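Local coordinates for fiber protein 2 (Human adenovirus type 41, PDB 2BZV) that forms, in its trimeric knob, the receptor-binding head of the short fibre, which probably projects from capsid vertices and attaches the virion to the host receptor CXCAR, at residues 17-25 with 37-45; 46-57 with 160-171. One frame throughout, in Å; residues are numbered along the deposited sequence. Where two conformers were deposited one is given.

Contact 1: residues 17-25 with 37-45; sequences TTIWSISPT and NLFLCLTKN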
loop_
_atom_site.group_PDB
_atom_site.type_symbol
_atom_site.label_atom_id
_atom_site.label_comp_id
_atom_site.label_asym_id
_atom_site.label_seq_id
_atom_site.Cartn_x
_atom_site.Cartn_y
_atom_site.Cartn_z
ATOM N N THR A 17 14.238 9.142 -2.426
ATOM C CA THR A 17 12.959 8.478 -2.185
ATOM C C THR A 17 13.067 6.944 -2.174
ATOM O O THR A 17 12.263 6.275 -1.533
ATOM C CB THR A 17 11.899 8.905 -3.274
ATOM O OG1 THR A 17 12.230 8.307 -4.543
ATOM C CG2 THR A 17 11.827 10.477 -3.429
ATOM N N THR A 18 14.010 6.403 -2.941
ATOM C CA THR A 18 13.985 4.984 -3.276
ATOM C C THR A 18 15.314 4.299 -2.990
ATOM O O THR A 18 16.368 4.772 -3.425
ATOM C CB THR A 18 13.683 4.800 -4.786
ATOM O OG1 THR A 18 12.454 5.450 -5.121
ATOM C CG2 THR A 18 13.583 3.345 -5.171
ATOM N N ILE A 19 15.252 3.156 -2.308
ATOM C CA ILE A 19 16.383 2.234 -2.228
ATOM C C ILE A 19 15.958 0.934 -2.877
ATOM O O ILE A 19 14.845 0.465 -2.621
ATOM C CB ILE A 19 16.816 1.971 -0.775
ATOM C CG1 ILE A 19 17.231 3.273 -0.091
ATOM C CG2 ILE A 19 17.959 0.959 -0.751
ATOM C CD1 ILE A 19 17.451 3.175 1.405
ATOM N N TRP A 20 16.821 0.320 -3.683
ATOM C CA TRP A 20 16.481 -1.002 -4.199
ATOM C C TRP A 20 17.723 -1.857 -4.364
ATOM O O TRP A 20 18.847 -1.372 -4.301
ATOM C CB TRP A 20 15.626 -0.907 -5.471
ATOM C CG TRP A 20 16.278 -0.366 -6.709
ATOM C CD1 TRP A 20 17.584 0.012 -6.913
ATOM C CD2 TRP A 20 15.609 -0.166 -7.962
ATOM N NE1 TRP A 20 17.758 0.432 -8.214
ATOM C CE2 TRP A 20 16.554 0.335 -8.871
ATOM C CE3 TRP A 20 14.290 -0.353 -8.398
ATOM C CZ2 TRP A 20 16.242 0.639 -10.197
ATOM C CZ3 TRP A 20 13.971 -0.049 -9.720
ATOM C CH2 TRP A 20 14.945 0.444 -10.598
ATOM N N SER A 21 17.479 -3.148 -4.611
ATOM C CA SER A 21 18.552 -4.121 -4.784
ATOM C C SER A 21 18.523 -4.752 -6.161
ATOM O O SER A 21 18.916 -5.909 -6.330
ATOM C CB SER A 21 18.473 -5.208 -3.717
ATOM O OG SER A 21 17.318 -6.025 -3.888
ATOM N N ILE A 22 18.085 -3.995 -7.170
ATOM C CA ILE A 22 17.934 -4.586 -8.493
ATOM C C ILE A 22 19.267 -5.105 -9.025
ATOM O O ILE A 22 20.295 -4.449 -8.911
ATOM C CB ILE A 22 17.273 -3.601 -9.484
ATOM C CG1 ILE A 22 16.639 -4.362 -10.655
ATOM C CG2 ILE A 22 18.251 -2.534 -9.966
ATOM C CD1 ILE A 22 15.770 -3.491 -11.556
ATOM N N SER A 23 19.232 -6.292 -9.624
ATOM C CA SER A 23 20.435 -6.905 -10.161
ATOM C C SER A 23 20.053 -7.904 -11.234
ATOM O O SER A 23 19.209 -8.757 -10.997
ATOM C CB SER A 23 21.192 -7.622 -9.027
ATOM O OG SER A 23 22.352 -8.271 -9.521
ATOM N N PRO A 24 20.681 -7.837 -12.415
ATOM C CA PRO A 24 20.371 -8.856 -13.420
ATOM C C PRO A 24 20.938 -10.237 -13.068
ATOM O O PRO A 24 20.382 -11.260 -13.482
ATOM C CB PRO A 24 21.005 -8.308 -14.705
ATOM C CG PRO A 24 22.042 -7.360 -14.249
ATOM C CD PRO A 24 21.615 -6.817 -12.914
ATOM N N THR A 25 22.018 -10.228 -12.291
ATOM C CA THR A 25 22.747 -11.432 -11.896
ATOM C C THR A 25 22.476 -11.777 -10.432
ATOM O O THR A 25 21.956 -10.947 -9.688
ATOM C CB THR A 25 24.245 -11.201 -12.108
ATOM O OG1 THR A 25 24.640 -10.002 -11.425
ATOM C CG2 THR A 25 24.536 -11.039 -13.602
ATOM N N ASN A 37 18.374 -14.464 -6.446
ATOM C CA ASN A 37 18.215 -13.062 -6.790
ATOM C C ASN A 37 17.215 -12.437 -5.837
ATOM O O ASN A 37 16.089 -12.932 -5.725
ATOM C CB ASN A 37 17.737 -12.900 -8.236
ATOM C CG ASN A 37 17.750 -11.447 -8.660
ATOM O OD1 ASN A 37 16.879 -10.677 -8.237
ATOM N ND2 ASN A 37 18.733 -11.061 -9.470
ATOM N N LEU A 38 17.636 -11.377 -5.149
ATOM C CA LEU A 38 16.748 -10.630 -4.269
ATOM C C LEU A 38 16.459 -9.276 -4.874
ATOM O O LEU A 38 17.379 -8.492 -5.142
ATOM C CB LEU A 38 17.394 -10.433 -2.896
ATOM C CG LEU A 38 16.551 -9.586 -1.921
ATOM C CD1 LEU A 38 15.258 -10.303 -1.543
ATOM C CD2 LEU A 38 17.340 -9.259 -0.679
ATOM N N PHE A 39 15.183 -8.989 -5.067
ATOM C CA PHE A 39 14.745 -7.662 -5.475
ATOM C C PHE A 39 13.868 -7.089 -4.368
ATOM O O PHE A 39 12.715 -7.461 -4.212
ATOM C CB PHE A 39 13.984 -7.714 -6.796
ATOM C CG PHE A 39 13.450 -6.368 -7.193
ATOM C CD1 PHE A 39 14.297 -5.351 -7.558
ATOM C CD2 PHE A 39 12.083 -6.114 -7.108
ATOM C CE1 PHE A 39 13.810 -4.083 -7.910
ATOM C CE2 PHE A 39 11.589 -4.874 -7.477
ATOM C CZ PHE A 39 12.454 -3.868 -7.894
ATOM N N LEU A 40 14.456 -6.184 -3.599
ATOM C CA LEU A 40 13.770 -5.444 -2.532
ATOM C C LEU A 40 13.786 -3.990 -2.952
ATOM O O LEU A 40 14.848 -3.464 -3.306
ATOM C CB LEU A 40 14.499 -5.647 -1.205
ATOM C CG LEU A 40 14.005 -4.795 -0.042
ATOM C CD1 LEU A 40 12.535 -5.051 0.294
ATOM C CD2 LEU A 40 14.847 -5.061 1.190
ATOM N N CYS A 41 12.618 -3.343 -2.911
ATOM C CA CYS A 41 12.495 -1.943 -3.267
ATOM C C CYS A 41 11.729 -1.236 -2.155
ATOM O O CYS A 41 10.612 -1.671 -1.819
ATOM C CB CYS A 41 11.755 -1.799 -4.603
ATOM S SG CYS A 41 11.569 -0.074 -5.134
ATOM N N LEU A 42 12.330 -0.194 -1.586
ATOM C CA LEU A 42 11.741 0.618 -0.520
ATOM C C LEU A 42 11.539 2.023 -1.038
ATOM O O LEU A 42 12.496 2.630 -1.518
ATOM C CB LEU A 42 12.693 0.684 0.688
ATOM C CG LEU A 42 13.134 -0.655 1.292
ATOM C CD1 LEU A 42 14.090 -0.406 2.453
ATOM C CD2 LEU A 42 11.939 -1.485 1.732
ATOM N N THR A 43 10.329 2.559 -0.884
ATOM C CA THR A 43 10.103 3.966 -1.231
ATOM C C THR A 43 9.505 4.673 -0.018
ATOM O O THR A 43 8.557 4.203 0.613
ATOM C CB THR A 43 9.228 4.155 -2.490
ATOM O OG1 THR A 43 7.949 3.547 -2.295
ATOM C CG2 THR A 43 9.911 3.531 -3.688
ATOM N N LYS A 44 10.103 5.817 0.315
ATOM C CA LYS A 44 9.737 6.580 1.504
ATOM C C LYS A 44 8.775 7.704 1.133
ATOM O O LYS A 44 9.054 8.500 0.230
ATOM C CB LYS A 44 10.995 7.177 2.141
ATOM C CG LYS A 44 10.695 8.002 3.380
ATOM C CD LYS A 44 11.964 8.593 3.976
ATOM C CE LYS A 44 11.672 9.516 5.146
ATOM N NZ LYS A 44 11.122 8.777 6.313
ATOM N N ASN A 45 7.651 7.759 1.851
ATOM C CA ASN A 45 6.644 8.824 1.730
ATOM C C ASN A 45 6.423 9.321 3.145
ATOM O O ASN A 45 5.620 8.732 3.869
ATOM C CB ASN A 45 5.330 8.207 1.156
ATOM C CG ASN A 45 4.069 9.087 1.159
ATOM O OD1 ASN A 45 4.187 10.262 0.824
ATOM N ND2 ASN A 45 2.865 8.535 1.427
HETATM O O HOH W 1 17.244 -7.942 -8.231
HETATM O O HOH W 2 19.715 -13.224 -11.415
#

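Contact 2: residues 46-57 with 160-171; sequences GAHVLGTITIKG and FHPPTAVFCYIT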
loop_
_atom_site.group_PDB
_atom_site.type_symbol
_atom_site.label_atom_id
_atom_site.label_comp_id
_atom_site.label_asym_id
_atom_site.label_seq_id
_atom_site.Cartn_x
_atom_site.Cartn_y
_atom_site.Cartn_z
ATOM N N GLY A 46 7.144 10.361 3.572
ATOM C CA GLY A 46 7.056 10.805 4.963
ATOM C C GLY A 46 7.425 9.673 5.901
ATOM O O GLY A 46 8.422 8.974 5.675
ATOM N N ALA A 47 6.599 9.440 6.918
ATOM C CA ALA A 47 6.894 8.427 7.916
ATOM C C ALA A 47 6.629 7.005 7.453
ATOM O O ALA A 47 6.911 6.079 8.214
ATOM C CB ALA A 47 6.121 8.709 9.194
ATOM N N HIS A 48 6.072 6.804 6.247
ATOM C CA HIS A 48 5.859 5.452 5.746
ATOM C C HIS A 48 6.894 5.070 4.706
ATOM O O HIS A 48 7.258 5.884 3.849
ATOM C CB HIS A 48 4.504 5.341 5.050
ATOM C CG HIS A 48 3.349 5.062 5.978
ATOM N ND1 HIS A 48 2.133 5.687 5.842
ATOM C CD2 HIS A 48 3.220 4.202 7.021
ATOM C CE1 HIS A 48 1.299 5.221 6.773
ATOM N NE2 HIS A 48 1.936 4.314 7.501
ATOM N N VAL A 49 7.298 3.805 4.740
ATOM C CA VAL A 49 7.928 3.179 3.587
ATOM C C VAL A 49 6.993 2.096 3.050
ATOM O O VAL A 49 6.388 1.338 3.810
ATOM C CB VAL A 49 9.303 2.583 3.929
ATOM C CG1 VAL A 49 9.732 1.520 2.917
ATOM C CG2 VAL A 49 10.338 3.691 3.975
ATOM N N LEU A 50 6.866 2.096 1.734
ATOM C CA LEU A 50 6.224 1.039 0.980
ATOM C C LEU A 50 7.322 0.137 0.417
ATOM O O LEU A 50 8.233 0.622 -0.251
ATOM C CB LEU A 50 5.436 1.664 -0.164
ATOM C CG LEU A 50 4.546 0.788 -0.995
ATOM C CD1 LEU A 50 3.479 0.099 -0.143
ATOM C CD2 LEU A 50 3.862 1.661 -2.055
ATOM N N GLY A 51 7.237 -1.156 0.705
ATOM C CA GLY A 51 8.234 -2.116 0.267
ATOM C C GLY A 51 7.652 -3.187 -0.624
ATOM O O GLY A 51 6.541 -3.679 -0.379
ATOM N N THR A 52 8.403 -3.556 -1.656
ATOM C CA THR A 52 8.075 -4.767 -2.342
ATOM C C THR A 52 9.304 -5.658 -2.393
ATOM O O THR A 52 10.446 -5.202 -2.462
ATOM C CB THR A 52 7.570 -4.444 -3.704
ATOM O OG1 THR A 52 6.821 -3.554 -4.309
ATOM C CG2 THR A 52 8.069 -5.530 -5.075
ATOM N N ILE A 53 9.037 -6.948 -2.235
ATOM C CA ILE A 53 10.128 -7.914 -2.176
ATOM C C ILE A 53 9.798 -9.144 -3.005
ATOM O O ILE A 53 8.733 -9.761 -2.858
ATOM C CB ILE A 53 10.501 -8.273 -0.713
ATOM C CG1 ILE A 53 11.760 -9.148 -0.682
ATOM C CG2 ILE A 53 9.354 -8.897 0.071
ATOM C CD1 ILE A 53 12.360 -9.281 0.725
ATOM N N THR A 54 10.751 -9.507 -3.853
ATOM C CA THR A 54 10.693 -10.704 -4.699
ATOM C C THR A 54 12.027 -11.426 -4.570
ATOM O O THR A 54 13.083 -10.811 -4.782
ATOM C CB THR A 54 10.458 -10.329 -6.170
ATOM O OG1 THR A 54 9.278 -9.520 -6.262
ATOM C CG2 THR A 54 10.280 -11.587 -7.018
ATOM N N ILE A 55 11.985 -12.710 -4.231
ATOM C CA ILE A 55 13.200 -13.502 -4.132
ATOM C C ILE A 55 13.034 -14.720 -5.036
ATOM O O ILE A 55 11.971 -15.345 -5.052
ATOM C CB ILE A 55 13.500 -13.880 -2.659
ATOM C CG1 ILE A 55 14.831 -14.622 -2.561
ATOM C CG2 ILE A 55 12.349 -14.661 -2.038
ATOM C CD1 ILE A 55 15.419 -14.699 -1.167
ATOM N N LYS A 56 14.086 -15.017 -5.795
ATOM C CA LYS A 56 14.059 -16.121 -6.746
ATOM C C LYS A 56 15.247 -17.037 -6.512
ATOM O O LYS A 56 16.395 -16.601 -6.559
ATOM C CB LYS A 56 14.095 -15.631 -8.196
ATOM C CG LYS A 56 13.851 -16.760 -9.189
ATOM C CD LYS A 56 13.959 -16.329 -10.641
ATOM C CE LYS A 56 13.722 -17.510 -11.578
ATOM N NZ LYS A 56 13.520 -17.091 -12.998
ATOM N N GLY A 57 14.969 -18.308 -6.264
ATOM C CA GLY A 57 16.054 -19.274 -6.086
ATOM C C GLY A 57 16.567 -19.722 -7.448
ATOM O O GLY A 57 15.779 -19.987 -8.358
ATOM N N PHE A 160 12.330 -22.689 -5.038
ATOM C CA PHE A 160 11.938 -21.595 -4.169
ATOM C C PHE A 160 11.755 -20.328 -5.000
ATOM O O PHE A 160 12.716 -19.767 -5.532
ATOM C CB PHE A 160 13.006 -21.371 -3.097
ATOM C CG PHE A 160 12.626 -20.288 -2.118
ATOM C CD1 PHE A 160 11.573 -20.483 -1.242
ATOM C CD2 PHE A 160 13.307 -19.076 -2.093
ATOM C CE1 PHE A 160 11.214 -19.494 -0.334
ATOM C CE2 PHE A 160 12.955 -18.085 -1.188
ATOM C CZ PHE A 160 11.902 -18.290 -0.317
ATOM N N HIS A 161 10.518 -19.886 -5.127
ATOM C CA HIS A 161 10.220 -18.684 -5.848
ATOM C C HIS A 161 8.831 -18.177 -5.466
ATOM O O HIS A 161 7.845 -18.299 -6.198
ATOM C CB HIS A 161 10.444 -18.887 -7.338
ATOM C CG HIS A 161 10.265 -17.769 -8.330
ATOM N ND1 HIS A 161 10.538 -16.469 -7.952
ATOM C CD2 HIS A 161 10.036 -17.721 -9.661
ATOM C CE1 HIS A 161 10.441 -15.668 -9.007
ATOM N NE2 HIS A 161 10.141 -16.415 -10.056
ATOM N N PRO A 162 8.737 -17.630 -4.253
ATOM C CA PRO A 162 7.454 -17.194 -3.721
ATOM C C PRO A 162 6.906 -16.001 -4.475
ATOM O O PRO A 162 7.666 -15.275 -5.120
ATOM C CB PRO A 162 7.779 -16.784 -2.275
ATOM C CG PRO A 162 9.226 -16.781 -2.142
ATOM C CD PRO A 162 9.858 -17.393 -3.327
ATOM N N PRO A 163 5.594 -15.766 -4.390
ATOM C CA PRO A 163 5.026 -14.574 -5.003
ATOM C C PRO A 163 5.609 -13.308 -4.377
ATOM O O PRO A 163 6.006 -13.307 -3.209
ATOM C CB PRO A 163 3.523 -14.685 -4.696
ATOM C CG PRO A 163 3.322 -15.872 -3.859
ATOM C CD PRO A 163 4.604 -16.595 -3.683
ATOM N N THR A 164 5.656 -12.245 -5.157
ATOM C CA THR A 164 6.035 -10.937 -4.664
ATOM C C THR A 164 5.139 -10.529 -3.499
ATOM O O THR A 164 3.925 -10.806 -3.500
ATOM C CB THR A 164 5.897 -9.906 -5.792
ATOM O OG1 THR A 164 6.788 -10.266 -6.854
ATOM C CG2 THR A 164 6.218 -8.521 -5.285
ATOM N N ALA A 165 5.736 -9.894 -2.494
ATOM C CA ALA A 165 5.003 -9.383 -1.341
ATOM C C ALA A 165 5.199 -7.885 -1.240
ATOM O O ALA A 165 6.277 -7.380 -1.524
ATOM C CB ALA A 165 5.485 -10.057 -0.060
ATOM N N VAL A 166 4.150 -7.207 -0.802
ATOM C CA VAL A 166 4.172 -5.778 -0.548
ATOM C C VAL A 166 3.901 -5.558 0.928
ATOM O O VAL A 166 3.010 -6.188 1.502
ATOM C CB VAL A 166 3.147 -5.043 -1.446
ATOM C CG1 VAL A 166 3.125 -3.555 -1.143
ATOM C CG2 VAL A 166 3.463 -5.302 -2.909
ATOM N N PHE A 167 4.663 -4.671 1.557
ATOM C CA PHE A 167 4.526 -4.391 2.980
ATOM C C PHE A 167 4.743 -2.901 3.228
ATOM O O PHE A 167 5.216 -2.187 2.356
ATOM C CB PHE A 167 5.490 -5.250 3.818
ATOM C CG PHE A 167 6.965 -5.040 3.504
ATOM C CD1 PHE A 167 7.748 -4.242 4.325
ATOM C CD2 PHE A 167 7.544 -5.658 2.408
ATOM C CE1 PHE A 167 9.093 -4.042 4.037
ATOM C CE2 PHE A 167 8.887 -5.464 2.117
ATOM C CZ PHE A 167 9.655 -4.661 2.929
ATOM N N CYS A 168 4.374 -2.438 4.412
ATOM C CA CYS A 168 4.412 -1.015 4.744
ATOM C C CYS A 168 4.833 -0.882 6.214
ATOM O O CYS A 168 4.235 -1.583 7.047
ATOM C CB CYS A 168 3.023 -0.388 4.516
ATOM S SG CYS A 168 2.884 1.327 5.027
ATOM N N TYR A 169 5.747 0.021 6.543
ATOM C CA TYR A 169 6.146 0.225 7.929
ATOM C C TYR A 169 6.438 1.701 8.181
ATOM O O TYR A 169 6.556 2.510 7.254
ATOM C CB TYR A 169 7.344 -0.677 8.293
ATOM C CG TYR A 169 8.598 -0.328 7.507
ATOM C CD1 TYR A 169 9.529 0.577 8.006
ATOM C CD2 TYR A 169 8.841 -0.906 6.259
ATOM C CE1 TYR A 169 10.680 0.901 7.278
ATOM C CE2 TYR A 169 9.980 -0.585 5.523
ATOM C CZ TYR A 169 10.891 0.328 6.041
ATOM O OH TYR A 169 12.003 0.644 5.284
ATOM N N ILE A 170 6.523 2.037 9.471
ATOM C CA ILE A 170 6.822 3.371 9.953
ATOM C C ILE A 170 8.331 3.534 10.129
ATOM O O ILE A 170 8.986 2.652 10.704
ATOM C CB ILE A 170 6.146 3.616 11.311
ATOM C CG1 ILE A 170 4.645 3.296 11.266
ATOM C CG2 ILE A 170 6.425 5.033 11.808
ATOM C CD1 ILE A 170 3.856 4.259 10.445
ATOM N N THR A 171 8.866 4.648 9.644
ATOM C CA THR A 171 10.305 4.856 9.667
ATOM C C THR A 171 10.776 5.654 10.866
ATOM O O THR A 171 10.021 6.389 11.506
ATOM C CB THR A 171 10.807 5.606 8.409
ATOM O OG1 THR A 171 10.376 6.969 8.450
ATOM C CG2 THR A 171 10.317 4.930 7.143
HETATM O O HOH W 3 8.073 -12.234 -1.705
HETATM O O HOH W 4 9.334 -13.523 -3.832
HETATM O O HOH W 5 11.023 -14.819 -12.917
#

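Contact 1: residues 17-25 with 37-45
The carbonyl of Thr17 takes the backbone N-H of Lys44, opening an antiparallel ladder between 18-20 and 36-45, adjacent strands in the larger sheet of the knob's beta sandwich. Thr18 and Thr43 form a non-hydrogen-bonded pair and lie side by side, Thr18 OG1 3.5 Å from Thr43 CG2; their face of the sheet meets a second subunit, where Thr18 OG1 bonds to Ala47 N and Thr43 OG1 to His48 ND1. Ile19 and Leu42 exchange both backbone bonds and turn their side chains to the other face. Trp20 packs its CB on Cys41, while CE3 of its indole meets Phe39 CE1 at 3.8 Å, near the plane of the phenyl ring. At Ser21 the backbone N still reaches Leu40 O, at a bent 134°, and the side chain adds two more bonds. With chi1 at 68°, OG sits between its own N and carbonyl carbon, donating to Leu38 O at 2.8 Å from above the carbonyl plane and accepting Leu40 N at 2.9 Å. Ile22 lies along the Phe39 ring, its CB 3.8 Å from CE1. Beyond it, Ser23 O receives Asn37 ND2 at 2.8 Å, close to the amide plane. A water links Pro24 O to Asn37 ND2. Hydroxyl, amide and water thus carry the pairing past regular strand bonding, and the buried Ser21 hydroxyl is used as both donor and acceptor.

Contact 2: residues 46-57 with 160-171
Gly51 and Phe167 exchange two backbone hydrogen bonds, Gly51 N to Phe167 O at 2.8 Å and Phe167 N to Gly51 O at 2.9 Å. Val49 with Tyr169 and Ile53 with Ala165 repeat the pattern on either side, and Thr171 N to Ala47 O extends it. Where the ladder ends, Thr54 OG1 and Thr164 OG1 are hydrogen-bonded at 2.7 Å. One water lies close to Ile53 O and Pro163 O, and another accepts from Ile55 N and lies by Pro162 O. Gly57 N then returns to Phe160 O. Strand 165-170 is thereby the outermost strand, within this chain, of the larger antiparallel sheet of the knob's beta sandwich. On the inward face, Phe167 lays its ring over Gly51, whose CA stands 4.0 Å from the centroid; chi1 of 60° folds the ring back across the neighbouring strand. Tyr169 does the same over Val49 CB, with its OH bonded to Phe107 O, and Ile53 CG2 touches both Ala165 CB and Phe167 CE2. The opposite face turns to the trimer. There Ile170 CD1 comes within 3.5 Å of His48 CD2. His48 ND1 bonds to the Thr43 hydroxyl of the third subunit, and NE2 to that of its Thr52 in one of two conformers, which would hold the ring's rotation. At the far end, Ile55 CG2 packs against Phe160 CE2 at 3.6 Å and against Pro162 CG.

In the fold
Contacts 1 and 2 are neighbouring pairings in one antiparallel sheet, their centres about 9 Å apart. Strands 36-45 and 48-57 follow each other in the chain and join them side by side: Phe39 N lies 2.8 Å from Thr54 O and Lys56 N 2.9 Å from Asn37 O, both backbone hydrogen bonds. Leu40 and Leu42 of contact 1 touch Phe167 of contact 2, so the two share one hydrophobic layer. The opposite face joins the subunits. Phe39 of contact 1 packs on Ile170 of the second subunit, a residue of that copy's contact 2, and around the trimer both contacts contribute residues to the subunit interface.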